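Local coordinates for protein PbICP-C (Plasmodium berghei, PDB 3PNR) that probably inhibits papain-like cysteine proteases, as expected of the C-terminal domain of a falstatin-type inhibitor from a malaria parasite, at residues 84-89 with 177-182. Sequence-based numbering, arbitrary orientation.
Sequences ENFPTK and ANTKII
The phenyl ring of F86 reaches from its loop to A177 and T179, meeting them with its CE2 and CZ atoms. CE2 of F86 lies 4.2 Å from CB of A177, which approaches the ring obliquely. CZ of F86 lies 4.1 Å from OG1 of T179, and here the hydroxyl oxygen sits at the ring edge, near its plane. CB of A177, just before strand 178-186, and of T179, within it, points toward the loop, whereas that of N178 between them points away. In F86, CG stands anti to the carbonyl carbon (chi1 -65°), and this sends the ring across to the strand although the nearest CA atoms, those of F86 and A177, remain 9.9 Å apart. The hydroxyl of T179 hydrogen-bonds to S166 on neighbouring strand 159-168. Y168 of that strand meets the F86 ring edge-to-face, and its OH bonds to the carbonyl oxygen of P87; L72 of strand 68-75 and I81 of the loop itself add apolar contacts. Through Y168 and L72 the loop is thus packed against the four-stranded sheet of this domain, consistent with the immunoglobulin-like fold of chagasin-type inhibitors. With 83 Å² buried and no hydrogen bond between the segments, their direct contact rests on van der Waals packing of one aromatic ring.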
# COMPACT_ATOMS: atom_id res chain seq x y z
N GLU B 84 -17.18 -13.99 1.38
CA GLU B 84 -16.57 -15.17 1.96
C GLU B 84 -16.04 -16.08 0.85
O GLU B 84 -15.02 -16.76 1.02
CB GLU B 84 -17.61 -15.94 2.78
CG GLU B 84 -17.06 -16.65 4.00
CD GLU B 84 -17.25 -15.84 5.28
OE1 GLU B 84 -18.07 -14.88 5.26
OE2 GLU B 84 -16.61 -16.16 6.30
N ASN B 85 -16.71 -16.07 -0.30
CA ASN B 85 -16.40 -17.01 -1.38
C ASN B 85 -15.63 -16.44 -2.56
O ASN B 85 -15.45 -17.12 -3.57
CB ASN B 85 -17.69 -17.65 -1.91
CG ASN B 85 -18.33 -18.57 -0.90
OD1 ASN B 85 -17.64 -19.22 -0.10
ND2 ASN B 85 -19.66 -18.65 -0.92
N PHE B 86 -15.18 -15.19 -2.43
CA PHE B 86 -14.35 -14.60 -3.47
C PHE B 86 -13.00 -15.31 -3.55
O PHE B 86 -12.53 -15.86 -2.55
CB PHE B 86 -14.10 -13.11 -3.22
CG PHE B 86 -15.33 -12.25 -3.29
CD1 PHE B 86 -16.54 -12.77 -3.73
CD2 PHE B 86 -15.27 -10.91 -2.93
CE1 PHE B 86 -17.67 -11.98 -3.80
CE2 PHE B 86 -16.40 -10.11 -3.00
CZ PHE B 86 -17.60 -10.64 -3.43
N PRO B 87 -12.38 -15.27 -4.74
CA PRO B 87 -11.05 -15.84 -5.00
C PRO B 87 -9.95 -15.19 -4.14
O PRO B 87 -9.84 -13.96 -4.10
CB PRO B 87 -10.81 -15.50 -6.48
CG PRO B 87 -12.13 -15.09 -7.03
CD PRO B 87 -12.93 -14.56 -5.90
N THR B 88 -9.15 -16.01 -3.48
CA THR B 88 -8.00 -15.51 -2.72
C THR B 88 -6.81 -15.31 -3.65
O THR B 88 -5.79 -14.75 -3.26
CB THR B 88 -7.60 -16.48 -1.59
OG1 THR B 88 -7.37 -17.78 -2.14
CG2 THR B 88 -8.68 -16.56 -0.54
N LYS B 89 -6.96 -15.78 -4.88
CA LYS B 89 -5.88 -15.73 -5.86
C LYS B 89 -6.23 -14.92 -7.10
O LYS B 89 -7.36 -14.45 -7.26
CB LYS B 89 -5.47 -17.16 -6.26
CG LYS B 89 -5.00 -17.99 -5.07
CD LYS B 89 -4.59 -19.40 -5.49
CE LYS B 89 -4.13 -20.21 -4.28
NZ LYS B 89 -3.70 -21.59 -4.64
N ALA B 177 -15.60 -5.18 1.37
CA ALA B 177 -15.77 -5.41 -0.06
C ALA B 177 -16.91 -4.58 -0.65
O ALA B 177 -18.05 -4.66 -0.19
CB ALA B 177 -15.98 -6.90 -0.34
N ASN B 178 -16.59 -3.78 -1.67
CA ASN B 178 -17.58 -2.99 -2.39
C ASN B 178 -17.92 -3.67 -3.72
O ASN B 178 -17.09 -3.72 -4.64
CB ASN B 178 -17.06 -1.57 -2.68
CG ASN B 178 -16.99 -0.70 -1.44
OD1 ASN B 178 -17.68 0.31 -1.33
ND2 ASN B 178 -16.13 -1.08 -0.50
N THR B 179 -19.14 -4.18 -3.83
CA THR B 179 -19.53 -4.96 -4.99
C THR B 179 -20.44 -4.18 -5.92
O THR B 179 -21.39 -3.53 -5.46
CB THR B 179 -20.21 -6.25 -4.54
OG1 THR B 179 -19.38 -6.90 -3.56
CG2 THR B 179 -20.44 -7.18 -5.73
N LYS B 180 -20.13 -4.22 -7.21
CA LYS B 180 -20.95 -3.55 -8.22
C LYS B 180 -21.57 -4.56 -9.20
O LYS B 180 -20.85 -5.18 -9.98
CB LYS B 180 -20.15 -2.52 -9.01
CG LYS B 180 -19.40 -1.50 -8.17
CD LYS B 180 -20.29 -0.77 -7.17
CE LYS B 180 -19.59 0.48 -6.65
NZ LYS B 180 -19.89 0.73 -5.21
N ILE B 181 -22.89 -4.70 -9.13
CA ILE B 181 -23.63 -5.46 -10.13
C ILE B 181 -24.17 -4.54 -11.22
O ILE B 181 -24.92 -3.60 -10.94
CB ILE B 181 -24.83 -6.17 -9.51
CG1 ILE B 181 -24.40 -6.98 -8.29
CG2 ILE B 181 -25.54 -7.03 -10.57
CD1 ILE B 181 -25.44 -7.03 -7.20
N ILE B 182 -23.78 -4.80 -12.46
CA ILE B 182 -24.35 -4.09 -13.59
C ILE B 182 -25.44 -4.97 -14.19
O ILE B 182 -25.17 -6.11 -14.58
CB ILE B 182 -23.31 -3.81 -14.68
CG1 ILE B 182 -22.02 -3.29 -14.06
CG2 ILE B 182 -23.87 -2.84 -15.71
CD1 ILE B 182 -22.26 -2.26 -12.99